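Local structure of paternally-expressed GENE 3 protein (Homo sapiens, 4BHX) at residues F8-F13 with L36-P41; Q57-I62 with E79-L84. The protein is a zinc-finger transcription factor that also mediates p53-linked and modulates TNF-induced apoptosis, and forms homo- or heterodimers through the SCAN domain described here. One frame throughout, in Å; residues are numbered along the deposited sequence. Where two conformers were deposited one is given.

Interaction 1 (F8-F13 with L36-P41). With EDO (1,2-ethanediol), chain K.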
# COMPACT_ATOMS: atom_id res chain seq x y z
N PHE A 8 -5.96 -2.56 5.73
CA PHE A 8 -7.34 -2.94 5.41
C PHE A 8 -7.95 -1.90 4.45
O PHE A 8 -8.56 -2.24 3.40
CB PHE A 8 -8.23 -2.99 6.68
CG PHE A 8 -9.66 -3.09 6.38
CD1 PHE A 8 -10.27 -4.33 6.24
CD2 PHE A 8 -10.45 -1.95 6.32
CE1 PHE A 8 -11.61 -4.44 5.95
CE2 PHE A 8 -11.78 -2.06 6.00
CZ PHE A 8 -12.37 -3.28 5.82
N PHE A 9 -7.70 -0.66 4.75
CA PHE A 9 -8.23 0.44 3.87
C PHE A 9 -7.50 0.54 2.53
O PHE A 9 -8.15 0.72 1.52
CB PHE A 9 -8.23 1.78 4.58
CG PHE A 9 -9.25 1.85 5.69
CD1 PHE A 9 -10.60 2.03 5.40
CD2 PHE A 9 -8.87 1.67 7.00
CE1 PHE A 9 -11.54 2.04 6.39
CE2 PHE A 9 -9.84 1.69 8.04
CZ PHE A 9 -11.16 1.86 7.72
N HIS A 10 -6.19 0.34 2.56
CA HIS A 10 -5.41 0.23 1.32
C HIS A 10 -5.96 -0.79 0.43
O HIS A 10 -6.14 -0.55 -0.74
CB HIS A 10 -4.02 -0.13 1.71
CG HIS A 10 -3.12 -0.38 0.58
ND1 HIS A 10 -2.02 -1.19 0.70
CD2 HIS A 10 -3.14 0.06 -0.70
CE1 HIS A 10 -1.37 -1.21 -0.46
NE2 HIS A 10 -2.04 -0.48 -1.32
N GLN A 11 -6.25 -1.99 0.96
CA GLN A 11 -6.82 -3.07 0.14
C GLN A 11 -8.22 -2.71 -0.33
O GLN A 11 -8.56 -2.93 -1.53
CB GLN A 11 -6.79 -4.41 0.90
CG GLN A 11 -5.36 -4.92 1.06
CD GLN A 11 -5.17 -6.00 2.13
OE1 GLN A 11 -6.11 -6.75 2.43
NE2 GLN A 11 -3.92 -6.16 2.64
N ARG A 12 -9.07 -2.14 0.53
CA ARG A 12 -10.40 -1.79 0.05
C ARG A 12 -10.34 -0.71 -1.10
O ARG A 12 -11.15 -0.76 -2.03
CB ARG A 12 -11.30 -1.26 1.15
CG ARG A 12 -11.54 -2.19 2.34
CD ARG A 12 -12.39 -3.38 1.97
NE ARG A 12 -11.88 -4.31 0.98
CZ ARG A 12 -11.04 -5.32 1.20
NH1 ARG A 12 -10.48 -5.54 2.40
NH2 ARG A 12 -10.72 -6.10 0.17
N PHE A 13 -9.46 0.27 -0.93
CA PHE A 13 -9.29 1.34 -1.92
C PHE A 13 -8.95 0.73 -3.29
O PHE A 13 -9.54 1.09 -4.32
CB PHE A 13 -8.18 2.28 -1.41
CG PHE A 13 -7.77 3.38 -2.42
CD1 PHE A 13 -8.72 4.29 -2.91
CD2 PHE A 13 -6.46 3.45 -2.90
CE1 PHE A 13 -8.31 5.27 -3.85
CE2 PHE A 13 -6.05 4.47 -3.83
CZ PHE A 13 -7.00 5.35 -4.30
N LEU A 36 -8.12 8.13 2.06
CA LEU A 36 -7.76 8.91 3.28
C LEU A 36 -7.56 8.05 4.55
O LEU A 36 -6.69 8.34 5.38
CB LEU A 36 -8.83 9.95 3.54
CG LEU A 36 -9.04 11.12 2.55
CD1 LEU A 36 -10.26 12.01 2.86
CD2 LEU A 36 -7.80 11.90 2.52
N ASP A 37 -8.36 6.99 4.69
CA ASP A 37 -8.23 6.03 5.79
C ASP A 37 -7.04 5.12 5.62
O ASP A 37 -6.50 4.64 6.58
CB ASP A 37 -9.53 5.21 5.96
CG ASP A 37 -10.66 6.02 6.66
OD1 ASP A 37 -10.34 6.90 7.50
OD2 ASP A 37 -11.81 5.83 6.30
N TRP A 38 -6.52 4.97 4.39
CA TRP A 38 -5.26 4.32 4.20
C TRP A 38 -4.11 5.26 4.50
O TRP A 38 -3.21 4.93 5.32
CB TRP A 38 -5.16 3.80 2.73
CG TRP A 38 -3.79 3.39 2.30
CD1 TRP A 38 -2.81 2.77 3.05
CD2 TRP A 38 -3.28 3.47 0.95
NE1 TRP A 38 -1.69 2.52 2.22
CE2 TRP A 38 -1.97 2.95 0.94
CE3 TRP A 38 -3.84 3.91 -0.27
CZ2 TRP A 38 -1.21 2.87 -0.22
CZ3 TRP A 38 -3.05 3.88 -1.41
CH2 TRP A 38 -1.77 3.35 -1.38
N LEU A 39 -4.08 6.43 3.86
CA LEU A 39 -2.85 7.22 3.89
C LEU A 39 -2.77 8.18 5.08
O LEU A 39 -1.69 8.62 5.43
CB LEU A 39 -2.72 7.96 2.55
CG LEU A 39 -2.38 7.07 1.36
CD1 LEU A 39 -2.38 7.87 0.09
CD2 LEU A 39 -1.00 6.43 1.55
N GLN A 40 -3.91 8.47 5.72
CA GLN A 40 -4.03 9.38 6.90
C GLN A 40 -3.17 10.64 6.77
O GLN A 40 -2.26 10.86 7.58
CB GLN A 40 -3.63 8.62 8.19
CG GLN A 40 -4.39 7.31 8.40
CD GLN A 40 -4.12 6.65 9.73
OE1 GLN A 40 -3.23 5.81 9.88
NE2 GLN A 40 -4.90 7.00 10.70
N PRO A 41 -3.40 11.44 5.74
CA PRO A 41 -2.51 12.56 5.47
C PRO A 41 -2.38 13.53 6.64
O PRO A 41 -1.41 14.25 6.70
CB PRO A 41 -3.19 13.30 4.26
CG PRO A 41 -4.64 12.85 4.33
CD PRO A 41 -4.56 11.41 4.83
C1 EDO K . -5.06 -6.99 6.07
O1 EDO K . -6.05 -6.68 5.06
C2 EDO K . -5.37 -6.13 7.27
O2 EDO K . -6.65 -6.56 7.79

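Interaction 2 (Q57-I62 with E79-L84). With EDO (1,2-ethanediol), chain G.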
# COMPACT_ATOMS: atom_id res chain seq x y z
N GLN A 57 4.51 0.24 -4.89
CA GLN A 57 4.95 -0.17 -6.25
C GLN A 57 6.10 -1.18 -6.20
O GLN A 57 6.05 -2.22 -6.83
CB GLN A 57 5.24 1.08 -7.12
CG GLN A 57 5.63 0.67 -8.55
CD GLN A 57 4.52 0.01 -9.30
OE1 GLN A 57 3.33 0.27 -9.07
NE2 GLN A 57 4.89 -0.86 -10.21
N TYR A 58 7.09 -0.94 -5.33
CA TYR A 58 8.23 -1.82 -5.16
C TYR A 58 7.80 -3.23 -4.78
O TYR A 58 8.27 -4.20 -5.41
CB TYR A 58 9.26 -1.29 -4.15
CG TYR A 58 10.74 -1.68 -4.40
CD1 TYR A 58 11.10 -2.92 -4.96
CD2 TYR A 58 11.76 -0.82 -4.01
CE1 TYR A 58 12.44 -3.25 -5.20
CE2 TYR A 58 13.09 -1.10 -4.28
CZ TYR A 58 13.43 -2.34 -4.83
OH TYR A 58 14.75 -2.60 -5.07
N LEU A 59 6.87 -3.34 -3.83
CA LEU A 59 6.37 -4.63 -3.37
C LEU A 59 5.75 -5.44 -4.53
O LEU A 59 5.89 -6.68 -4.59
CB LEU A 59 5.39 -4.45 -2.22
CG LEU A 59 6.08 -3.95 -0.93
CD1 LEU A 59 4.96 -3.73 0.09
CD2 LEU A 59 7.16 -4.94 -0.42
N THR A 60 5.12 -4.77 -5.50
CA THR A 60 4.55 -5.47 -6.61
C THR A 60 5.59 -5.98 -7.63
O THR A 60 5.30 -6.91 -8.35
CB THR A 60 3.49 -4.63 -7.34
OG1 THR A 60 4.15 -3.66 -8.17
CG2 THR A 60 2.59 -3.99 -6.39
N ILE A 61 6.75 -5.37 -7.77
CA ILE A 61 7.69 -5.76 -8.77
C ILE A 61 8.75 -6.75 -8.27
O ILE A 61 9.60 -7.14 -9.04
CB ILE A 61 8.33 -4.56 -9.50
CG1 ILE A 61 9.29 -3.76 -8.63
CG2 ILE A 61 7.19 -3.71 -10.06
CD1 ILE A 61 10.18 -2.82 -9.38
N ILE A 62 8.69 -7.14 -6.99
CA ILE A 62 9.67 -8.10 -6.42
C ILE A 62 9.66 -9.40 -7.24
O ILE A 62 8.61 -9.95 -7.48
CB ILE A 62 9.30 -8.46 -4.93
CG1 ILE A 62 9.33 -7.23 -4.05
CG2 ILE A 62 10.23 -9.51 -4.31
CD1 ILE A 62 10.53 -6.34 -4.33
N GLU A 79 13.80 1.38 2.53
CA GLU A 79 15.17 1.18 2.89
C GLU A 79 15.42 -0.21 3.40
O GLU A 79 16.40 -0.86 3.08
CB GLU A 79 15.55 2.22 3.96
CG GLU A 79 16.37 3.29 3.31
CD GLU A 79 17.74 2.75 3.00
OE1 GLU A 79 18.20 1.91 3.81
OE2 GLU A 79 18.33 3.14 1.98
N LYS A 80 14.50 -0.62 4.22
CA LYS A 80 14.52 -1.91 4.79
C LYS A 80 14.55 -2.89 3.63
O LYS A 80 15.53 -3.64 3.48
CB LYS A 80 13.25 -2.02 5.54
CG LYS A 80 13.20 -3.10 6.57
CD LYS A 80 12.50 -2.51 7.80
CE LYS A 80 12.24 -3.58 8.86
NZ LYS A 80 10.82 -3.65 9.28
N LEU A 81 13.51 -2.81 2.79
CA LEU A 81 13.29 -3.72 1.67
C LEU A 81 14.55 -3.86 0.85
O LEU A 81 14.92 -4.97 0.49
CB LEU A 81 12.08 -3.22 0.79
CG LEU A 81 11.67 -3.99 -0.47
CD1 LEU A 81 11.32 -5.41 -0.15
CD2 LEU A 81 10.52 -3.33 -1.25
N VAL A 82 15.21 -2.75 0.56
CA VAL A 82 16.42 -2.72 -0.23
C VAL A 82 17.58 -3.45 0.44
O VAL A 82 18.38 -4.12 -0.23
CB VAL A 82 16.89 -1.29 -0.50
CG1 VAL A 82 18.38 -1.28 -0.87
CG2 VAL A 82 16.07 -0.67 -1.62
N THR A 83 17.70 -3.31 1.76
CA THR A 83 18.86 -3.92 2.46
C THR A 83 18.58 -5.40 2.59
O THR A 83 19.47 -6.26 2.38
CB THR A 83 19.11 -3.27 3.82
OG1 THR A 83 17.94 -3.36 4.65
CG2 THR A 83 19.52 -1.82 3.60
N LEU A 84 17.32 -5.70 2.82
CA LEU A 84 16.88 -7.05 2.78
C LEU A 84 17.17 -7.72 1.41
O LEU A 84 17.80 -8.78 1.34
CB LEU A 84 15.43 -7.08 3.15
CG LEU A 84 14.78 -8.42 3.16
CD1 LEU A 84 15.40 -9.27 4.28
CD2 LEU A 84 13.30 -8.23 3.34
C1 EDO G . 3.59 -7.95 -2.53
O1 EDO G . 2.86 -7.31 -1.48
C2 EDO G . 4.78 -8.80 -2.09
O2 EDO G . 5.92 -8.39 -2.86

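Interaction 1 (F8-F13 with L36-P41)
H10 lies nearly flat on the indole of W38: its imidazole forms an offset stack with the six-membered ring, centroids 4.0 Å apart and planes only 13° from parallel. The two side chains run side by side in the same direction, and the match continues down to the stem, where H10 CB sits 3.4 Å from the centroid of the five-membered ring, almost on its normal. With its CG anti to the backbone N (chi1 176°), H10 brings its imidazole over the indole. F13 completes an aromatic cluster with H10 and W38, its CD2 3.7 Å from W38 CE3, the ring oblique to the indole. Beside H10, F9 meets D37 through the aspartate's methylene: D37 CB stands 3.5 Å from the centroid of the F9 ring, over one face, with F8 CD2 over the opposite face. Backbones close up here, F9 CA and W38 CA being 4.9 Å apart. Hydrogen bonds joining H10 ND1 to E7 and NE2 to E56 hold the rotation of the imidazole. With no hydrogen bond between the two segments, helices 6-15 and 24-39 meet here through ring faces and CH-pi contacts, while two carboxylates would probably favour a protonated H10.

Interaction 2 (Q57-I62 with E79-L84)
One methyl of L81 does most of the work between these segments: CD2 enters the hollow formed by Y58, L59 and I62. Against Y58 it rests over one ring face, 3.9 Å from the centroid and 27° off the normal, displaced toward the CB end, so that the shortest approach is L81 CD2 to Y58 CG at 3.6 Å. L59 closes a second side of the hollow with its CD2, 3.8 Å from L81 CD2, and I62 CD1 forms a looser wall at 4.3 Å from that same methyl. With CG anti to the backbone N (chi1 178°), the branched end of L81 extends toward Y58. Farther along the tyrosine, V82 CG2 packs obliquely against the outer part of the ring, 4.0 Å from Y58 CE2; the two side chains cross at about a right angle. The ring thus spans L81 and V82, a bump laid across neighbouring residues of one helix. The axes of 57-61 and 79-84 stay 11.5 Å apart and run within 27° of parallel, a separation bridged by side chains alone. V70 of helix 67-73 touches both L59 and L81, and P75 also packs on L81, extending the apolar cluster. Since no hydrogen bond links the segments, their cohesion rests on dispersion and the CH-pi contact, and probably depends on how well the L81 methyl fits among Y58, L59 and I62.

From the N terminus, helix 6-15 is laid down first; the chain then passes through a linker and helix 24-39, whose end returns to it, so interaction 1 closes a loop with 22 residues between its segments. Helix 46-61 follows, and its C-terminal end opens interaction 2, which closes after helix 67-73 when helix 78-85 comes back alongside. The two loops are in series, neither nested nor crossed. The centres of interaction 1 and interaction 2 are 20 Å apart, on opposite sides of the chain's centre. Helix 46-61 spans the gap: E56 is hydrogen-bonded to H10 of interaction 1, and Y58 and L59, two and three residues on, belong to interaction 2, linking the helix 6-15/24-39 pair to helices 67-73 and 78-85.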